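Na-K-Cl cotransporter (Methanosarcina acetivorans, PDB 3G40) probably carries chloride together with cations across the membrane as a symporter, this chain being its cytoplasmic C-terminal domain. Local coordinates at residues 140-145 against 271-276; 158-163 against 247-252; 196-201 against 222-227; 210-215 against 229-234; 237-242 against 265-270. All blocks are in the same frame, centred on the assembly; numbering follows the deposited sequence.

Contact 1: residues 140-145 against 271-276; sequences GVLLFS and SCIFAL
With CG beside its backbone N (chi1 -55°), the ring of Phe274 is brought edge-on to the strand 140-145, its CD1 lying 3.4 Å from Leu143 O, which sits at the ring edge in its plane. CE1 of the same ring reaches CB of Ser145, on the face that also holds Val141, Leu143, Cys272 and Leu276. On the other face Leu142 sets CG beside its own backbone N (chi1 -69°), and its CD2 meets CB of Ala275 at 3.7 Å. Phe144 CD1 passes 3.6 Å from Cys272 O, while its ring lies obliquely to Ile273 CB.

Between these two layers of side chains the strands run antiparallel, with Val141-Leu276, Leu143-Phe274 and Ser145-Cys272 as hydrogen-bonded pairs. Leu143 N donates to Phe274 O at 2.8 Å, and Phe274 N returns a bond of 2.8 Å to Leu143 O. This is the one antiparallel step in the ten-stranded mixed sheet of the alpha/beta fold, and it joins the strand series of the first half to that of the second. Helix 258-268 packs on the Leu143 and Phe274 side, and helix 179-192 on the Leu142 and Ala275 side. Ser271 OG is hydrogen-bonded to Gly151 O and His147 N.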
# COMPACT_ATOMS: atom_id res chain seq x y z
N GLY A 140 15.67 19.69 5.06
CA GLY A 140 14.37 19.74 4.42
C GLY A 140 13.40 18.87 5.20
O GLY A 140 13.82 18.07 6.04
N VAL A 141 12.11 19.05 4.94
CA VAL A 141 11.09 18.23 5.59
C VAL A 141 10.12 17.68 4.55
O VAL A 141 9.67 18.41 3.65
CB VAL A 141 10.30 19.04 6.65
CG1 VAL A 141 9.20 18.18 7.27
CG2 VAL A 141 11.25 19.56 7.74
N LEU A 142 9.83 16.38 4.66
CA LEU A 142 8.75 15.76 3.89
C LEU A 142 7.67 15.35 4.86
O LEU A 142 7.91 14.61 5.80
CB LEU A 142 9.26 14.54 3.13
CG LEU A 142 10.22 14.80 1.97
CD1 LEU A 142 10.73 13.49 1.39
CD2 LEU A 142 9.52 15.64 0.86
N LEU A 143 6.46 15.86 4.65
CA LEU A 143 5.34 15.49 5.51
C LEU A 143 4.33 14.69 4.70
O LEU A 143 3.74 15.18 3.73
CB LEU A 143 4.72 16.74 6.13
CG LEU A 143 3.47 16.55 6.99
CD1 LEU A 143 3.80 15.86 8.33
CD2 LEU A 143 2.79 17.90 7.21
N PHE A 144 4.15 13.43 5.08
CA PHE A 144 3.39 12.49 4.27
C PHE A 144 1.99 12.25 4.82
O PHE A 144 1.81 11.86 5.97
CB PHE A 144 4.19 11.19 4.15
CG PHE A 144 3.51 10.11 3.34
CD1 PHE A 144 2.86 10.41 2.14
CD2 PHE A 144 3.57 8.80 3.76
CE1 PHE A 144 2.26 9.40 1.40
CE2 PHE A 144 2.99 7.78 3.02
CZ PHE A 144 2.32 8.09 1.84
N SER A 145 0.98 12.48 3.99
CA SER A 145 -0.40 12.28 4.43
C SER A 145 -1.01 11.19 3.57
O SER A 145 -1.57 11.44 2.49
CB SER A 145 -1.18 13.60 4.33
OG SER A 145 -2.50 13.45 4.82
N SER A 271 -3.43 10.25 -1.76
CA SER A 271 -2.35 10.68 -0.87
C SER A 271 -1.68 12.00 -1.27
O SER A 271 -1.61 12.36 -2.44
CB SER A 271 -1.30 9.59 -0.72
OG SER A 271 -1.86 8.43 -0.12
N CYS A 272 -1.20 12.71 -0.27
CA CYS A 272 -0.53 13.98 -0.44
C CYS A 272 0.79 13.97 0.30
O CYS A 272 0.91 13.39 1.38
CB CYS A 272 -1.40 15.11 0.10
SG CYS A 272 -2.92 15.39 -0.85
N ILE A 273 1.80 14.60 -0.28
CA ILE A 273 3.05 14.81 0.43
C ILE A 273 3.42 16.28 0.34
O ILE A 273 3.19 16.92 -0.69
CB ILE A 273 4.18 13.85 -0.07
CG1 ILE A 273 5.38 13.84 0.89
CG2 ILE A 273 4.59 14.18 -1.50
CD1 ILE A 273 6.33 12.65 0.68
N PHE A 274 3.94 16.83 1.44
CA PHE A 274 4.22 18.26 1.55
C PHE A 274 5.70 18.46 1.82
O PHE A 274 6.25 17.89 2.77
CB PHE A 274 3.37 18.89 2.66
CG PHE A 274 1.90 18.65 2.48
CD1 PHE A 274 1.33 17.46 2.88
CD2 PHE A 274 1.10 19.62 1.87
CE1 PHE A 274 -0.03 17.23 2.69
CE2 PHE A 274 -0.26 19.41 1.69
CZ PHE A 274 -0.82 18.21 2.09
N ALA A 275 6.35 19.24 0.97
CA ALA A 275 7.79 19.37 1.00
C ALA A 275 8.27 20.78 1.34
O ALA A 275 7.97 21.75 0.63
CB ALA A 275 8.38 18.91 -0.32
N LEU A 276 9.03 20.90 2.44
CA LEU A 276 9.63 22.17 2.84
C LEU A 276 11.12 22.10 2.56
O LEU A 276 11.80 21.17 2.99
CB LEU A 276 9.39 22.43 4.33
CG LEU A 276 10.13 23.58 5.01
CD1 LEU A 276 9.74 24.94 4.44
CD2 LEU A 276 9.87 23.54 6.51

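Contact 2: residues 158-163 against 247-252; sequences INLWIE and LHIFSL
The indole of Trp161 lies flat against the ring of Phe250 in an offset stack, the five-membered ring and the phenyl 4.2 Å apart at their centroids with planes 9° from parallel. Phe250 CE2 sits over the rim of the indole, 3.3 Å from Trp161 CG, and Trp161 CD1 in turn lies over the phenyl face. Both side chains point the same way from neighbouring parallel strands, and the rings lie side by side, displaced from each other.

His248 fits in beside them, rim to rim with the indole. Beside the imidazole lies Asn159, whose ND2 approaches His248 CE1, the amide turned 69° from the ring. On the opposite face of the sheet the fit is aliphatic: Ile249 lodges between two bumps, its CD1 meeting Ile158 CG2 at 3.6 Å and its CG2 meeting Leu160 CD2 at 3.6 Å. Helix 179-192 packs on Ile158 and Leu160, and Ile249 also meets Ile273.

Parallel backbone bonds, among them Ile249 N to Asn159 O at 2.8 Å, join the strands within the central sheet. Near their C-terminal ends one water accepts from Ser251 N and donates to Trp161 O. Trp161 NE1 donates to His248 ND1 at 3.0 Å in a nearly straight bond (171°). With ND1 serving as acceptor, a neutral histidine would carry its proton on NE2; the indole N-H, buried in this aromatic cluster, is satisfied, and the bond, with the stack on Phe250, fixes the rotation of the indole.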
# COMPACT_ATOMS: atom_id res chain seq x y z
N ILE A 158 1.16 11.49 -10.87
CA ILE A 158 1.70 12.40 -9.87
C ILE A 158 1.37 13.83 -10.30
O ILE A 158 1.61 14.18 -11.46
CB ILE A 158 3.25 12.27 -9.75
CG1 ILE A 158 3.64 10.82 -9.39
CG2 ILE A 158 3.80 13.22 -8.70
CD1 ILE A 158 5.12 10.51 -9.59
N ASN A 159 0.83 14.63 -9.39
CA ASN A 159 0.68 16.07 -9.62
C ASN A 159 1.66 16.82 -8.74
O ASN A 159 1.72 16.59 -7.53
CB ASN A 159 -0.73 16.56 -9.26
CG ASN A 159 -1.79 16.12 -10.26
OD1 ASN A 159 -1.49 15.70 -11.38
ND2 ASN A 159 -3.05 16.21 -9.85
N LEU A 160 2.43 17.73 -9.33
CA LEU A 160 3.25 18.65 -8.54
C LEU A 160 2.54 20.00 -8.56
O LEU A 160 2.38 20.61 -9.62
CB LEU A 160 4.64 18.80 -9.17
CG LEU A 160 5.92 19.13 -8.43
CD1 LEU A 160 6.65 20.14 -9.27
CD2 LEU A 160 5.78 19.57 -6.93
N TRP A 161 2.10 20.46 -7.39
CA TRP A 161 1.41 21.73 -7.25
C TRP A 161 2.40 22.85 -7.01
O TRP A 161 3.12 22.86 -6.02
CB TRP A 161 0.39 21.67 -6.11
CG TRP A 161 -0.75 20.79 -6.43
CD1 TRP A 161 -0.83 19.44 -6.24
CD2 TRP A 161 -1.98 21.18 -7.05
NE1 TRP A 161 -2.04 18.97 -6.68
CE2 TRP A 161 -2.77 20.02 -7.18
CE3 TRP A 161 -2.50 22.40 -7.49
CZ2 TRP A 161 -4.05 20.04 -7.74
CZ3 TRP A 161 -3.78 22.43 -8.04
CH2 TRP A 161 -4.53 21.26 -8.16
N ILE A 162 2.41 23.80 -7.93
CA ILE A 162 3.34 24.91 -7.86
C ILE A 162 2.60 26.18 -7.45
O ILE A 162 1.64 26.58 -8.11
CB ILE A 162 4.04 25.08 -9.22
CG1 ILE A 162 4.90 23.85 -9.48
CG2 ILE A 162 4.85 26.36 -9.25
CD1 ILE A 162 5.51 23.79 -10.84
N GLU A 163 3.04 26.78 -6.35
CA GLU A 163 2.35 27.92 -5.76
C GLU A 163 2.35 29.12 -6.69
O GLU A 163 3.31 29.36 -7.42
CB GLU A 163 2.99 28.30 -4.42
CG GLU A 163 2.84 27.24 -3.33
CD GLU A 163 1.39 26.91 -3.02
OE1 GLU A 163 0.53 27.81 -3.16
OE2 GLU A 163 1.11 25.76 -2.63
N LEU A 247 -0.71 10.58 -6.30
CA LEU A 247 -0.02 11.35 -5.28
C LEU A 247 0.05 12.80 -5.70
O LEU A 247 0.50 13.12 -6.81
CB LEU A 247 1.40 10.84 -5.08
CG LEU A 247 2.26 11.63 -4.07
CD1 LEU A 247 1.80 11.41 -2.62
CD2 LEU A 247 3.74 11.27 -4.20
N HIS A 248 -0.40 13.67 -4.80
CA HIS A 248 -0.24 15.12 -4.97
C HIS A 248 0.95 15.59 -4.14
O HIS A 248 1.01 15.32 -2.93
CB HIS A 248 -1.49 15.82 -4.46
CG HIS A 248 -2.73 15.47 -5.22
ND1 HIS A 248 -3.16 16.19 -6.31
CD2 HIS A 248 -3.63 14.47 -5.05
CE1 HIS A 248 -4.27 15.65 -6.78
NE2 HIS A 248 -4.58 14.61 -6.02
N ILE A 249 1.89 16.27 -4.78
CA ILE A 249 3.03 16.89 -4.10
C ILE A 249 2.80 18.39 -3.99
O ILE A 249 2.54 19.06 -5.00
CB ILE A 249 4.35 16.61 -4.87
CG1 ILE A 249 4.56 15.10 -5.02
CG2 ILE A 249 5.54 17.29 -4.17
CD1 ILE A 249 5.64 14.73 -5.99
N PHE A 250 2.85 18.90 -2.76
CA PHE A 250 2.72 20.33 -2.50
C PHE A 250 3.99 20.83 -1.83
O PHE A 250 4.78 20.04 -1.31
CB PHE A 250 1.55 20.59 -1.54
CG PHE A 250 0.20 20.23 -2.10
CD1 PHE A 250 -0.33 18.96 -1.91
CD2 PHE A 250 -0.55 21.16 -2.80
CE1 PHE A 250 -1.57 18.62 -2.42
CE2 PHE A 250 -1.80 20.82 -3.32
CZ PHE A 250 -2.31 19.55 -3.13
N SER A 251 4.19 22.14 -1.84
CA SER A 251 5.19 22.73 -0.96
C SER A 251 4.60 22.84 0.44
O SER A 251 3.39 23.03 0.59
CB SER A 251 5.64 24.09 -1.48
OG SER A 251 6.39 23.91 -2.67
N LEU A 252 5.44 22.68 1.46
CA LEU A 252 5.05 22.82 2.86
C LEU A 252 5.50 24.19 3.38
O LEU A 252 6.69 24.52 3.33
CB LEU A 252 5.69 21.70 3.71
CG LEU A 252 5.49 21.69 5.23
CD1 LEU A 252 4.01 21.64 5.57
CD2 LEU A 252 6.23 20.49 5.85
O HOH W 1 5.75 23.41 -5.23
O HOH W 2 2.43 23.65 -3.46
O HOH W 3 5.46 26.14 -5.20

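Contact 3: residues 196-201 against 222-227; sequences LSFMTF and ARIPNV
Asn226 O is gripped by two waters that tie it to the strand 196-201. One donates to Asn226 O at 2.7 Å and accepts from Leu196 N; the second donates to Leu196 O and, at 3.2 Å, to the same Asn226 O. Direct hydrogen bonds do not cross between the segments, although Val227 CA approaches Leu196 O in a C-H...O contact.

Next to this water bridge the side chains close over one another. Val227 puts CG1 anti to its backbone N (chi1 178°), which carries that methyl over the middle of the Phe198 ring. It stands 3.6 Å from the centroid and only 4° off the ring normal, a CH-pi contact touching all six ring carbons about equally. Ile224 CD1 comes instead to the ring's edge, 4.4 Å from Phe198 CZ, while its CG2 crosses Leu196 CD2 at 4.1 Å. An alanine in place of Phe198 would remove the ring and would probably leave the Val227 methyl without its flat seat and Ile224 CD1 without this contact at the ring edge.

The loop starts with a Schellman motif, Arg223 taking positive phi as helix 205-222 ends, and then turns into strand 228-232. It thus closes a beta-alpha-beta crossover from strand 195-201, while Leu196 and Ile224 also pack on helix 179-192, and Leu196 and Phe198 touch strand 157-161.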
# COMPACT_ATOMS: atom_id res chain seq x y z
N LEU A 196 3.63 12.54 -14.92
CA LEU A 196 3.77 13.71 -14.06
C LEU A 196 3.07 14.92 -14.66
O LEU A 196 3.25 15.20 -15.85
CB LEU A 196 5.25 14.04 -13.86
CG LEU A 196 5.61 15.27 -13.04
CD1 LEU A 196 4.99 15.22 -11.63
CD2 LEU A 196 7.14 15.42 -12.92
N SER A 197 2.30 15.64 -13.84
CA SER A 197 1.70 16.92 -14.28
C SER A 197 2.13 18.03 -13.34
O SER A 197 2.26 17.81 -12.13
CB SER A 197 0.17 16.88 -14.31
OG SER A 197 -0.33 15.88 -15.16
N PHE A 198 2.33 19.22 -13.90
CA PHE A 198 2.54 20.42 -13.10
C PHE A 198 1.22 21.16 -13.03
O PHE A 198 0.61 21.45 -14.07
CB PHE A 198 3.57 21.35 -13.76
CG PHE A 198 4.98 20.84 -13.76
CD1 PHE A 198 5.94 21.48 -14.53
CD2 PHE A 198 5.35 19.73 -13.01
CE1 PHE A 198 7.25 21.03 -14.54
CE2 PHE A 198 6.66 19.28 -13.02
CZ PHE A 198 7.61 19.93 -13.77
N MET A 199 0.78 21.47 -11.82
CA MET A 199 -0.48 22.16 -11.57
C MET A 199 -0.22 23.52 -10.91
O MET A 199 0.58 23.63 -9.98
CB MET A 199 -1.36 21.32 -10.64
CG MET A 199 -1.47 19.84 -11.04
SD MET A 199 -2.57 19.60 -12.44
CE MET A 199 -3.93 20.63 -11.93
N THR A 200 -0.89 24.56 -11.39
CA THR A 200 -0.82 25.84 -10.69
C THR A 200 -2.14 26.60 -10.87
O THR A 200 -3.09 26.06 -11.42
CB THR A 200 0.39 26.69 -11.15
OG1 THR A 200 0.63 27.74 -10.20
CG2 THR A 200 0.13 27.30 -12.53
N PHE A 201 -2.19 27.83 -10.38
CA PHE A 201 -3.41 28.64 -10.50
C PHE A 201 -3.03 30.09 -10.73
O PHE A 201 -1.92 30.50 -10.40
CB PHE A 201 -4.26 28.50 -9.24
CG PHE A 201 -3.47 28.69 -7.98
CD1 PHE A 201 -3.44 29.92 -7.35
CD2 PHE A 201 -2.73 27.65 -7.45
CE1 PHE A 201 -2.70 30.10 -6.20
CE2 PHE A 201 -1.98 27.82 -6.30
CZ PHE A 201 -1.97 29.05 -5.67
N ALA A 222 14.59 21.41 -16.58
CA ALA A 222 14.79 20.26 -15.72
C ALA A 222 14.89 18.99 -16.55
O ALA A 222 15.19 17.91 -16.03
CB ALA A 222 13.65 20.15 -14.71
N ARG A 223 14.64 19.13 -17.85
CA ARG A 223 14.77 18.02 -18.78
C ARG A 223 13.87 16.85 -18.39
O ARG A 223 14.26 15.69 -18.52
CB ARG A 223 16.22 17.56 -18.88
CG ARG A 223 16.50 16.69 -20.09
CD ARG A 223 16.72 17.52 -21.33
NE ARG A 223 18.10 17.95 -21.44
CZ ARG A 223 19.05 17.28 -22.09
NH1 ARG A 223 20.29 17.75 -22.14
NH2 ARG A 223 18.74 16.14 -22.70
N ILE A 224 12.67 17.16 -17.91
CA ILE A 224 11.68 16.13 -17.60
C ILE A 224 10.73 16.08 -18.80
O ILE A 224 10.08 17.07 -19.11
CB ILE A 224 10.89 16.46 -16.30
CG1 ILE A 224 11.85 16.71 -15.13
CG2 ILE A 224 9.93 15.33 -15.96
CD1 ILE A 224 11.19 17.39 -13.92
N PRO A 225 10.67 14.93 -19.49
CA PRO A 225 9.84 14.75 -20.68
C PRO A 225 8.41 14.37 -20.33
O PRO A 225 8.15 13.83 -19.25
CB PRO A 225 10.51 13.58 -21.41
CG PRO A 225 11.64 13.10 -20.52
CD PRO A 225 11.41 13.70 -19.16
N ASN A 226 7.49 14.66 -21.26
CA ASN A 226 6.10 14.23 -21.16
C ASN A 226 5.36 14.77 -19.93
O ASN A 226 4.46 14.12 -19.41
CB ASN A 226 6.02 12.70 -21.19
CG ASN A 226 6.71 12.10 -22.40
OD1 ASN A 226 6.45 12.50 -23.53
ND2 ASN A 226 7.59 11.14 -22.16
N VAL A 227 5.74 15.96 -19.48
CA VAL A 227 5.05 16.63 -18.39
C VAL A 227 3.85 17.43 -18.91
O VAL A 227 3.97 18.20 -19.86
CB VAL A 227 6.02 17.54 -17.61
CG1 VAL A 227 5.30 18.28 -16.49
CG2 VAL A 227 7.18 16.71 -17.05
O HOH W 4 5.04 12.35 -17.49
O HOH W 5 1.72 13.71 -17.83

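Contact 4: residues 210-215 against 229-234; sequences AAENFL and MQVLRE
Met229 lays its thioether along Leu215, SD standing 3.7 Å from Leu215 CB and CE ending 3.4 Å from Leu215 O. The chain is bent at chi2 (-57°), which folds the sulfur and terminal methyl along the helix surface. The contact is made by CB and the backbone carbonyl of Leu215, while its CD1 reaches farther along the strand to the Gln230 carbonyl and, at 4.5 Å, to Val231 CG2.

Val231 offers that same CG2 to three helix residues. Ala211 CB faces it at 4.1 Å, small enough to let the helix backbone come near, and Glu212 OE1 approaches it at 3.6 Å from the flank.

The pieces belong to a beta-alpha-beta unit in which helix 205-222 connects the parallel strands 195-201 and 228-232. Here the helix runs back nearly antiparallel to the strand it leads into, the short segments 156° apart in direction and their axes 8.5 Å apart at closest approach. Strand 228-232 is the outermost strand of the sheet within this chain, and Met229 also touches Phe198 on the strand beside it.

Glu212 lies at the margin of the apolar seam. Its chain, bent at chi2 (73°), crosses Val231 and Met229 obliquely, with OE2 lying 3.8 Å from Met229 CB. A water donates to Glu212 OE1 at 2.8 Å and also to Met229 O, linking the carboxylate to the strand backbone. On the inner side of the helix Ala211 and Leu215 both rest on Thr200, and Leu215 touches Ile162 as well.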
# COMPACT_ATOMS: atom_id res chain seq x y z
N ALA A 210 1.68 33.76 -18.01
CA ALA A 210 3.01 33.71 -17.42
C ALA A 210 3.27 32.38 -16.69
O ALA A 210 4.38 31.86 -16.71
CB ALA A 210 3.23 34.90 -16.49
N ALA A 211 2.23 31.82 -16.07
CA ALA A 211 2.37 30.58 -15.33
C ALA A 211 2.55 29.42 -16.31
O ALA A 211 3.34 28.51 -16.06
CB ALA A 211 1.14 30.34 -14.44
N GLU A 212 1.82 29.45 -17.41
CA GLU A 212 2.00 28.48 -18.47
C GLU A 212 3.44 28.50 -18.99
O GLU A 212 4.05 27.44 -19.17
CB GLU A 212 1.04 28.76 -19.62
CG GLU A 212 1.10 27.75 -20.75
CD GLU A 212 0.47 26.42 -20.36
OE1 GLU A 212 -0.53 26.43 -19.60
OE2 GLU A 212 0.97 25.36 -20.81
N ASN A 213 3.98 29.62 -19.24
CA ASN A 213 5.26 29.74 -19.77
C ASN A 213 6.29 29.30 -18.73
O ASN A 213 7.13 28.78 -19.06
CB ASN A 213 5.57 31.14 -20.30
CG ASN A 213 4.73 31.54 -21.54
OD1 ASN A 213 4.26 30.84 -22.26
ND2 ASN A 213 4.67 32.68 -21.70
N PHE A 214 6.10 29.66 -17.49
CA PHE A 214 6.99 29.24 -16.42
C PHE A 214 7.05 27.72 -16.30
O PHE A 214 8.13 27.15 -16.25
CB PHE A 214 6.57 29.89 -15.10
CG PHE A 214 7.31 29.38 -13.92
CD1 PHE A 214 8.55 29.90 -13.58
CD2 PHE A 214 6.77 28.37 -13.13
CE1 PHE A 214 9.25 29.41 -12.47
CE2 PHE A 214 7.47 27.88 -12.02
CZ PHE A 214 8.70 28.42 -11.70
N LEU A 215 5.88 27.07 -16.29
CA LEU A 215 5.82 25.61 -16.21
C LEU A 215 6.50 24.90 -17.39
O LEU A 215 7.21 23.92 -17.21
CB LEU A 215 4.38 25.12 -16.07
CG LEU A 215 3.64 25.65 -14.83
CD1 LEU A 215 2.28 24.98 -14.69
CD2 LEU A 215 4.47 25.46 -13.57
N MET A 229 0.89 20.29 -18.30
CA MET A 229 0.72 21.51 -17.52
C MET A 229 -0.75 21.87 -17.41
O MET A 229 -1.48 21.83 -18.40
CB MET A 229 1.45 22.68 -18.21
CG MET A 229 2.82 22.34 -18.75
SD MET A 229 3.86 21.68 -17.43
CE MET A 229 5.33 21.32 -18.38
N GLN A 230 -1.19 22.22 -16.20
CA GLN A 230 -2.52 22.79 -16.01
C GLN A 230 -2.42 24.08 -15.23
O GLN A 230 -1.84 24.12 -14.15
CB GLN A 230 -3.44 21.83 -15.26
CG GLN A 230 -3.96 20.68 -16.08
CD GLN A 230 -5.07 19.92 -15.36
OE1 GLN A 230 -5.94 20.51 -14.72
NE2 GLN A 230 -5.03 18.59 -15.47
N VAL A 231 -2.97 25.15 -15.77
CA VAL A 231 -3.11 26.38 -15.01
C VAL A 231 -4.59 26.54 -14.69
O VAL A 231 -5.41 26.74 -15.59
CB VAL A 231 -2.60 27.61 -15.81
CG1 VAL A 231 -2.79 28.88 -15.01
CG2 VAL A 231 -1.13 27.44 -16.18
N LEU A 232 -4.92 26.44 -13.40
CA LEU A 232 -6.31 26.42 -12.95
C LEU A 232 -6.85 27.82 -12.63
O LEU A 232 -6.09 28.75 -12.34
CB LEU A 232 -6.47 25.52 -11.72
CG LEU A 232 -6.10 24.05 -11.90
CD1 LEU A 232 -6.27 23.28 -10.60
CD2 LEU A 232 -6.94 23.42 -13.02
N ARG A 233 -8.17 27.94 -12.69
CA ARG A 233 -8.84 29.19 -12.35
C ARG A 233 -8.84 29.39 -10.84
O ARG A 233 -8.76 30.51 -10.35
CB ARG A 233 -10.28 29.16 -12.88
CG ARG A 233 -11.00 30.49 -12.84
CD ARG A 233 -10.70 31.31 -14.08
NE ARG A 233 -11.54 32.49 -14.18
CZ ARG A 233 -11.53 33.32 -15.22
NH1 ARG A 233 -10.72 33.09 -16.24
NH2 ARG A 233 -12.33 34.38 -15.23
N GLU A 234 -8.91 28.29 -10.09
CA GLU A 234 -9.05 28.39 -8.64
C GLU A 234 -7.92 27.72 -7.87
O GLU A 234 -7.35 26.73 -8.32
CB GLU A 234 -10.39 27.80 -8.20
CG GLU A 234 -11.59 28.38 -8.93
CD GLU A 234 -12.82 27.50 -8.82
OE1 GLU A 234 -12.94 26.76 -7.82
OE2 GLU A 234 -13.66 27.54 -9.75
O HOH W 6 -2.20 24.24 -19.69

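Contact 5: residues 237-242 against 265-270; sequences IKSSKL and MEKAGS
The backbone of 237-242, an irregular loop, passes the last turn of helix 258-268, coming closest at Leu242 and Ala268, whose CA atoms are 5.6 Å apart; Gly269, with positive phi, follows the helix. Lys267 spans the gap. Its CG lies anti to the backbone N (chi1 177°), and a bend at chi3 (-60°) swings the ammonium group into the curve of the loop. NZ is hydrogen-bonded to Pro236 O, just before the loop segment, and also donates to Ser239 O at 2.8 Å, in the carbonyl plane, and, weakly, to Ile237 O at 3.0 Å. On the way its methylenes run beside the loop backbone, CG lying 3.4 Å from Ser240 O.

Leu242 crosses the lysine chain at about a right angle, its CG 4.1 Å from Lys267 CD, and sets CD1 against Ala268 CB at 3.8 Å. The same leucine and Ala268 both touch His248 of the sheet. A water accepts from Leu242 N and donates to Lys267 O, joining the loop to a carbonyl at the helix C-terminus.

Replacing Lys267 with a methionine would remove the ammonium group and would probably leave the carbonyls of Pro236, Ile237 and Ser239 without their shared donor, freeing the loop to shift. Three carbonyl oxygens sharing one ammonium group would probably stabilise its positive charge, even though the contact lies at the surface.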
# COMPACT_ATOMS: atom_id res chain seq x y z
N ILE A 237 -6.95 24.99 -2.43
CA ILE A 237 -7.58 25.08 -1.12
C ILE A 237 -9.05 25.48 -1.25
O ILE A 237 -9.88 25.07 -0.44
CB ILE A 237 -6.87 26.10 -0.22
CG1 ILE A 237 -5.39 25.75 -0.07
CG2 ILE A 237 -7.54 26.17 1.15
CD1 ILE A 237 -4.60 26.79 0.70
N LYS A 238 -9.35 26.26 -2.28
CA LYS A 238 -10.70 26.80 -2.46
C LYS A 238 -11.60 25.90 -3.29
O LYS A 238 -12.81 25.82 -3.05
CB LYS A 238 -10.64 28.20 -3.06
CG LYS A 238 -10.09 29.27 -2.12
CD LYS A 238 -10.12 30.64 -2.78
CE LYS A 238 -9.58 31.72 -1.84
NZ LYS A 238 -9.75 33.09 -2.41
N SER A 239 -11.03 25.23 -4.29
CA SER A 239 -11.82 24.42 -5.21
C SER A 239 -12.51 23.26 -4.48
O SER A 239 -12.09 22.85 -3.40
CB SER A 239 -10.97 23.89 -6.36
OG SER A 239 -9.90 23.09 -5.89
N SER A 240 -13.58 22.75 -5.08
CA SER A 240 -14.33 21.64 -4.48
C SER A 240 -13.66 20.29 -4.73
O SER A 240 -13.78 19.37 -3.92
CB SER A 240 -15.77 21.63 -5.00
OG SER A 240 -15.80 21.82 -6.40
N LYS A 241 -12.96 20.17 -5.86
CA LYS A 241 -12.32 18.92 -6.25
C LYS A 241 -10.95 19.20 -6.87
O LYS A 241 -10.73 20.28 -7.41
CB LYS A 241 -13.19 18.18 -7.27
CG LYS A 241 -13.46 19.00 -8.52
CD LYS A 241 -14.56 18.41 -9.38
CE LYS A 241 -14.93 19.37 -10.52
NZ LYS A 241 -15.94 18.80 -11.45
N LEU A 242 -10.04 18.23 -6.78
CA LEU A 242 -8.73 18.36 -7.40
C LEU A 242 -8.63 17.47 -8.64
O LEU A 242 -9.30 16.45 -8.72
CB LEU A 242 -7.63 17.98 -6.41
CG LEU A 242 -7.57 18.76 -5.09
CD1 LEU A 242 -6.33 18.35 -4.30
CD2 LEU A 242 -7.57 20.25 -5.36
N MET A 265 -5.84 16.31 1.47
CA MET A 265 -5.80 14.88 1.23
C MET A 265 -7.21 14.30 1.16
O MET A 265 -7.51 13.47 0.30
CB MET A 265 -4.96 14.16 2.29
CG MET A 265 -4.97 12.65 2.11
SD MET A 265 -6.19 11.89 3.20
CE MET A 265 -5.31 12.03 4.75
N GLU A 266 -8.09 14.77 2.04
CA GLU A 266 -9.46 14.27 2.10
C GLU A 266 -10.24 14.66 0.85
O GLU A 266 -11.00 13.86 0.31
CB GLU A 266 -10.16 14.81 3.33
CG GLU A 266 -9.64 14.23 4.63
CD GLU A 266 -9.96 15.11 5.83
OE1 GLU A 266 -10.69 16.11 5.66
OE2 GLU A 266 -9.48 14.79 6.94
N LYS A 267 -10.04 15.90 0.41
CA LYS A 267 -10.70 16.42 -0.79
C LYS A 267 -10.19 15.69 -2.04
O LYS A 267 -10.97 15.35 -2.93
CB LYS A 267 -10.45 17.92 -0.91
CG LYS A 267 -11.04 18.56 -2.15
CD LYS A 267 -10.41 19.92 -2.41
CE LYS A 267 -10.64 20.88 -1.26
NZ LYS A 267 -10.06 22.23 -1.53
N ALA A 268 -8.88 15.46 -2.09
CA ALA A 268 -8.26 14.75 -3.20
C ALA A 268 -8.74 13.31 -3.33
O ALA A 268 -8.85 12.78 -4.44
CB ALA A 268 -6.74 14.77 -3.04
N GLY A 269 -9.01 12.66 -2.20
CA GLY A 269 -9.38 11.26 -2.20
C GLY A 269 -8.16 10.40 -2.51
O GLY A 269 -8.29 9.23 -2.88
N SER A 270 -6.98 10.99 -2.36
CA SER A 270 -5.73 10.27 -2.58
C SER A 270 -4.60 10.88 -1.75
O SER A 270 -4.78 11.93 -1.14
CB SER A 270 -5.38 10.29 -4.06
OG SER A 270 -5.14 11.62 -4.46
O HOH W 7 -9.19 14.14 -7.17
O HOH W 8 -11.03 15.68 -5.76

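Contacts 1 to 4 follow the central sheet outward from its middle. Contact 1 pairs strands 140-145 and 271-276, bringing the two halves of the domain together; contact 2, about 9 Å away between centres, adjoins it, since strands 271-276 and 247-251 are neighbours. Strands 157-161 and 195-201 carry the sheet on to contact 3, and contact 4 sets helix 205-222 on strand 228-232, the edge strand within this chain, about 22 Å from contact 1 between centres. Contacts 3 and 4 interleave within one beta-alpha-beta unit. Contact 5, its centre about 12 Å from that of contact 2, secures the loop before strand 247-251 to helix 258-268. All segments between 158 and 270 fall between the two strands of contact 1.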